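Local coordinates for protein phosphatidylinositol-specific phospholipase C (Listeria monocytogenes, PDB 2PLC) that is a bacterial phospholipase C of the phosphatidylinositol-specific family, with the X domain that belongs to the TIM-barrel clan, at residues L38-P41 against L42-Q46; T47-L50 against Y51-L54; I142-L145 against K146-R149. One frame throughout, in Å; residues are numbered along the deposited sequence.

Contact 1: residues L38-P41 against L42-Q46; sequences LTKP and LAQTQ
The carbonyl oxygen of Thr-39 is gripped by two backbone N-H groups of the short helix 40-43. Leu-42 N lies 2.9 Å from Thr-39 O, and Ala-43 N lies 3.0 Å from Thr-39 O. The two donors reach this oxygen from opposite faces of its carbonyl plane. Thr-39 holds the N-cap position, but its hydroxyl makes no capping bond. OG1 is hydrogen-bonded to the carbonyl of Thr-35 instead, and the same oxygen touches Ala-43 CB. One residue on, the bond from Gln-44 N to Lys-40 O is short and nearly straight, at 2.8 Å and 166°. It lies in the carbonyl plane and closes the last turn.

The side chains of Lys-40 and Gln-44 run alongside each other in the same direction. In both, CG points away from the residue's own N (chi1 -168° in Lys-40), which keeps the two chains abreast. Lys-40 then bends near its end, which brings Lys-40 NZ to 3.2 Å from Gln-44 OE1, a weak bond. The NE2 of the same amide gives a weak bond to Gln-46 O, so the amide is lightly tied at both ends. A water donates to Pro-41 O and to Gln-44 O, bridging the helix and the chain that leaves it.

Trp-36 of helix 34-38 packs on Ala-43 and Gln-44. Beyond them, Gln-46 NE2 bonds to the carbonyl of His-25, just after strand 20-24, and to that of Met-257, at the end of strand 253-257.

Contact 2: residues T47-L50 against Y51-L54; sequences TMSL and YQQL
The N-terminus of helix 50-55 is capped here, with Ser-49 as the N-cap residue. Ser-49 OG accepts from Gln-52 N at 3.5 Å, a weak capping bond. A chi1 of 67° sets OG between the backbone N and the carbonyl carbon, on the side of the first turn. The CG of Gln-52 packs closely against this hydroxyl.

The backbone bonds of the turn are firmer. Gln-53 N meets Ser-49 O at 3.0 Å, nearly in line with the carbonyl bond. Leu-54 N follows with Leu-50 O at 3.2 Å.

Gln-53 adds a side-chain grip on the residue before the cap. Gln-53 NE2 donates to Met-48 O at 3.0 Å, and the bond is almost straight, at 167°. The oxygen lies in the amide plane of Gln-53, but the donor stands above the carbonyl plane of Met-48. The same amide bonds to Thr-24 through OE1 and to Thr-27 through NE2. Three bonds therefore fix its rotation, and both of its N-H groups can be used.

Apolar parts fill in round these bonds. Met-48 CB sits 3.7 Å from Gln-53 CG, and the Met-48 side chain passes at a slant across that of Gln-52. On the buried side, Leu-50 CD1 lies 4.4 Å from Leu-54 CG. Both leucines face helix 82-95, Leu-50 on Val-85 and Ile-89 and Leu-54 on Phe-92. A serine N-cap with its hydroxyl turned to the N-H three residues on is a classic start of an alpha-helix.

Contact 3: residues I142-L145 against K146-R149; sequences IPTL and KDVR
Leu-145 and Arg-149 pass each other at a slant, with the leucine over one face of the guanidinium. Leu-145 CB stands 3.8 Å above the plane of the Arg-149 guanidinium, over its centre. Leu-145 CD1 approaches the same group, 3.9 Å from Arg-149 NH2. The arginine chain bends at chi2 (-62°), which folds it back over the Leu-145 peptide. Its CG and CD press on the Leu-145 carbonyl oxygen on the way. The charged end has its polar partners in other loops. NH1 bonds to the carbonyls of Lys-98 and Met-7. NH2 bonds to the carbonyl of Leu-10 and forms a salt bridge with Asp-12.

Thr-144 and Asp-147 also run aslant. Thr-144 OG1 donates to Asp-147 OD2 at 3.2 Å, and it comes from above the carboxylate plane, 57° out of it. With chi1 at 62°, the hydroxyl is tucked in over the Thr-144 main chain and faces the aspartate. A water donates to Asp-147 OD2 at 2.9 Å and accepts weakly from Thr-144 N, so it bridges the two residues a second time. Asp-147 OD1 faces Lys-146 NZ at 3.9 Å, a long salt bridge.

Pro-143 and Val-148 meet at about a right angle. Pro-143 CG touches Val-148 CG1 at 3.8 Å. The other methyl, CG2, lies against the Thr-144 carbonyl and Leu-145.

The backbone bonds are weak: Asp-147 N and Val-148 N both turn to Thr-144 O, and Val-148 N also to Leu-145 O. The threonine-aspartate bond and the leucine-arginine packing thus lie round a type I beta turn, Lys-146 to Arg-149, in the irregular connection between strands 132-134 and 152-157.

In the fold
Contacts 1 and 2 follow each other along the chain and touch, where Gln-46 CG packs on Gln-53 NE2 at 3.9 Å. Together they run from helix 40-43 through the connecting loop into helix 50-55. Contact 3 stands apart, on the opposite side of the chain's centre from contact 1, with centres about 35 Å apart. All three are partly buried. Contact 1 lies farthest from the chain's centre, about 19 Å, and contact 2 nearest, about 13 Å. Contact 1 relies on main-chain bonds and a water. Contact 2 joins a cap to leucines facing helix 82-95. Contact 3 has weak main-chain bonds and adds a threonine-aspartate bond and a leucine laid over a guanidinium.

Contact 1: residues L38-P41 against L42-Q46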
# COMPACT_ATOMS: atom_id res chain seq x y z
N LEU A 38 11.53 -15.65 -16.74
CA LEU A 38 11.16 -17.06 -16.94
C LEU A 38 9.82 -17.44 -16.27
O LEU A 38 9.09 -18.30 -16.77
CB LEU A 38 12.27 -17.98 -16.41
CG LEU A 38 13.62 -17.92 -17.13
CD1 LEU A 38 14.67 -18.73 -16.36
CD2 LEU A 38 13.46 -18.43 -18.54
N THR A 39 9.52 -16.80 -15.15
CA THR A 39 8.28 -17.06 -14.41
C THR A 39 7.33 -15.86 -14.46
O THR A 39 6.38 -15.78 -13.68
CB THR A 39 8.59 -17.33 -12.93
OG1 THR A 39 9.13 -16.14 -12.34
CG2 THR A 39 9.60 -18.46 -12.77
N LYS A 40 7.58 -14.96 -15.41
CA LYS A 40 6.81 -13.73 -15.58
C LYS A 40 5.30 -13.76 -15.39
O LYS A 40 4.76 -12.99 -14.58
CB LYS A 40 7.17 -13.09 -16.93
CG LYS A 40 6.67 -11.67 -17.12
CD LYS A 40 7.54 -10.96 -18.15
CE LYS A 40 6.73 -10.45 -19.33
NZ LYS A 40 5.71 -9.44 -18.93
N PRO A 41 4.57 -14.63 -16.10
CA PRO A 41 3.11 -14.68 -15.94
C PRO A 41 2.60 -14.95 -14.51
O PRO A 41 1.49 -14.56 -14.16
CB PRO A 41 2.69 -15.76 -16.93
CG PRO A 41 3.91 -16.63 -17.03
CD PRO A 41 5.02 -15.63 -17.09
N LEU A 42 3.44 -15.58 -13.69
CA LEU A 42 3.07 -15.89 -12.31
C LEU A 42 3.60 -14.86 -11.31
O LEU A 42 2.96 -14.58 -10.28
CB LEU A 42 3.65 -17.26 -11.93
CG LEU A 42 3.39 -18.45 -12.86
CD1 LEU A 42 4.26 -19.62 -12.42
CD2 LEU A 42 1.91 -18.82 -12.84
N ALA A 43 4.78 -14.32 -11.61
CA ALA A 43 5.44 -13.35 -10.75
C ALA A 43 5.05 -11.89 -10.94
O ALA A 43 5.00 -11.14 -9.97
CB ALA A 43 6.96 -13.50 -10.90
N GLN A 44 4.78 -11.48 -12.17
CA GLN A 44 4.43 -10.08 -12.44
C GLN A 44 3.08 -9.62 -11.88
O GLN A 44 2.08 -10.32 -11.98
CB GLN A 44 4.48 -9.82 -13.94
CG GLN A 44 4.33 -8.36 -14.32
CD GLN A 44 4.18 -8.16 -15.81
OE1 GLN A 44 3.70 -9.05 -16.51
NE2 GLN A 44 4.58 -7.00 -16.30
N THR A 45 3.07 -8.42 -11.30
CA THR A 45 1.84 -7.84 -10.74
C THR A 45 1.59 -6.41 -11.20
O THR A 45 0.49 -5.88 -11.00
CB THR A 45 1.86 -7.83 -9.22
OG1 THR A 45 3.00 -7.09 -8.78
CG2 THR A 45 1.93 -9.25 -8.67
N GLN A 46 2.60 -5.78 -11.80
CA GLN A 46 2.49 -4.40 -12.27
C GLN A 46 3.18 -4.17 -13.62
O GLN A 46 4.01 -4.96 -14.06
CB GLN A 46 3.10 -3.44 -11.24
CG GLN A 46 2.62 -3.60 -9.81
CD GLN A 46 1.15 -3.26 -9.63
OE1 GLN A 46 0.60 -2.46 -10.38
NE2 GLN A 46 0.52 -3.86 -8.62
O HOH W 1 0.75 -12.02 -13.90

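Contact 2: residues T47-L50 against Y51-L54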
# COMPACT_ATOMS: atom_id res chain seq x y z
N THR A 47 2.82 -3.07 -14.28
CA THR A 47 3.44 -2.69 -15.54
C THR A 47 4.10 -1.32 -15.38
O THR A 47 5.07 -1.01 -16.06
CB THR A 47 2.43 -2.64 -16.71
OG1 THR A 47 1.36 -1.75 -16.38
CG2 THR A 47 1.89 -4.03 -17.00
N MET A 48 3.54 -0.51 -14.49
CA MET A 48 4.07 0.83 -14.21
C MET A 48 5.19 0.76 -13.19
O MET A 48 5.16 -0.07 -12.28
CB MET A 48 2.97 1.75 -13.66
CG MET A 48 1.96 2.23 -14.69
SD MET A 48 0.70 3.34 -13.98
CE MET A 48 -0.17 2.20 -12.88
N SER A 49 6.20 1.61 -13.36
CA SER A 49 7.31 1.65 -12.42
C SER A 49 6.81 2.36 -11.16
O SER A 49 5.74 2.97 -11.19
CB SER A 49 8.52 2.40 -13.00
OG SER A 49 8.23 3.77 -13.18
N LEU A 50 7.58 2.28 -10.08
CA LEU A 50 7.20 2.90 -8.82
C LEU A 50 6.83 4.35 -9.00
O LEU A 50 5.76 4.79 -8.59
CB LEU A 50 8.34 2.78 -7.80
CG LEU A 50 8.19 3.47 -6.44
CD1 LEU A 50 6.90 3.06 -5.75
CD2 LEU A 50 9.38 3.12 -5.58
N TYR A 51 7.69 5.08 -9.69
CA TYR A 51 7.46 6.50 -9.91
C TYR A 51 6.21 6.79 -10.73
O TYR A 51 5.50 7.76 -10.46
CB TYR A 51 8.69 7.13 -10.56
CG TYR A 51 8.59 8.62 -10.57
CD1 TYR A 51 8.70 9.35 -9.39
CD2 TYR A 51 8.27 9.30 -11.75
CE1 TYR A 51 8.48 10.74 -9.37
CE2 TYR A 51 8.05 10.68 -11.76
CZ TYR A 51 8.15 11.40 -10.56
OH TYR A 51 7.91 12.77 -10.56
N GLN A 52 5.93 5.95 -11.72
CA GLN A 52 4.75 6.14 -12.55
C GLN A 52 3.48 5.92 -11.74
O GLN A 52 2.48 6.61 -11.95
CB GLN A 52 4.76 5.19 -13.74
CG GLN A 52 5.95 5.36 -14.65
CD GLN A 52 5.83 4.51 -15.89
OE1 GLN A 52 5.91 5.02 -17.00
NE2 GLN A 52 5.60 3.21 -15.71
N GLN A 53 3.52 4.95 -10.83
CA GLN A 53 2.38 4.62 -9.98
C GLN A 53 2.03 5.79 -9.06
O GLN A 53 0.86 6.12 -8.88
CB GLN A 53 2.69 3.39 -9.14
CG GLN A 53 2.83 2.10 -9.93
CD GLN A 53 3.19 0.93 -9.04
OE1 GLN A 53 2.72 0.84 -7.90
NE2 GLN A 53 4.02 0.03 -9.55
N LEU A 54 3.06 6.43 -8.51
CA LEU A 54 2.85 7.57 -7.63
C LEU A 54 2.20 8.72 -8.40
O LEU A 54 1.23 9.31 -7.94
CB LEU A 54 4.17 8.01 -6.99
CG LEU A 54 4.83 6.98 -6.06
CD1 LEU A 54 6.11 7.57 -5.46
CD2 LEU A 54 3.87 6.57 -4.96

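Contact 3: residues I142-L145 against K146-R149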
# COMPACT_ATOMS: atom_id res chain seq x y z
N ILE A 142 -5.14 6.39 14.28
CA ILE A 142 -4.89 6.79 12.90
C ILE A 142 -4.85 8.32 12.80
O ILE A 142 -5.78 9.00 13.23
CB ILE A 142 -5.96 6.22 11.93
CG1 ILE A 142 -5.85 4.70 11.84
CG2 ILE A 142 -5.77 6.81 10.54
CD1 ILE A 142 -6.42 3.95 13.01
N PRO A 143 -3.77 8.87 12.23
CA PRO A 143 -3.56 10.31 12.06
C PRO A 143 -4.39 10.99 10.98
O PRO A 143 -4.95 10.34 10.10
CB PRO A 143 -2.08 10.40 11.72
CG PRO A 143 -1.85 9.15 10.94
CD PRO A 143 -2.58 8.12 11.77
N THR A 144 -4.47 12.31 11.08
CA THR A 144 -5.19 13.13 10.12
C THR A 144 -4.17 13.58 9.08
O THR A 144 -2.96 13.46 9.29
CB THR A 144 -5.83 14.37 10.79
OG1 THR A 144 -4.82 15.22 11.35
CG2 THR A 144 -6.77 13.94 11.90
N LEU A 145 -4.66 14.09 7.95
CA LEU A 145 -3.78 14.55 6.88
C LEU A 145 -2.81 15.63 7.33
O LEU A 145 -1.75 15.80 6.74
CB LEU A 145 -4.61 15.06 5.71
CG LEU A 145 -5.30 14.03 4.82
CD1 LEU A 145 -6.02 14.75 3.70
CD2 LEU A 145 -4.27 13.08 4.24
N LYS A 146 -3.17 16.35 8.38
CA LYS A 146 -2.33 17.42 8.89
C LYS A 146 -1.00 16.84 9.39
O LYS A 146 0.07 17.33 9.02
CB LYS A 146 -3.05 18.18 10.00
CG LYS A 146 -2.56 19.61 10.23
CD LYS A 146 -1.46 19.68 11.29
CE LYS A 146 -2.02 19.95 12.69
NZ LYS A 146 -3.01 18.93 13.18
N ASP A 147 -1.08 15.76 10.16
CA ASP A 147 0.09 15.10 10.73
C ASP A 147 0.98 14.31 9.76
O ASP A 147 2.16 14.06 10.06
CB ASP A 147 -0.34 14.16 11.87
CG ASP A 147 -1.16 14.87 12.93
OD1 ASP A 147 -0.66 15.85 13.51
OD2 ASP A 147 -2.32 14.44 13.17
N VAL A 148 0.43 13.92 8.62
CA VAL A 148 1.17 13.14 7.63
C VAL A 148 1.47 13.87 6.32
O VAL A 148 1.80 13.22 5.32
CB VAL A 148 0.44 11.81 7.31
CG1 VAL A 148 0.46 10.87 8.51
CG2 VAL A 148 -1.00 12.07 6.89
N ARG A 149 1.39 15.20 6.31
CA ARG A 149 1.68 15.94 5.08
C ARG A 149 3.15 15.74 4.67
O ARG A 149 4.07 15.95 5.47
CB ARG A 149 1.39 17.44 5.26
CG ARG A 149 -0.08 17.81 5.36
CD ARG A 149 -0.87 17.46 4.11
NE ARG A 149 -2.22 18.01 4.14
CZ ARG A 149 -3.19 17.72 3.28
NH1 ARG A 149 -2.98 16.88 2.28
NH2 ARG A 149 -4.39 18.28 3.41
O HOH W 2 -4.19 12.63 14.39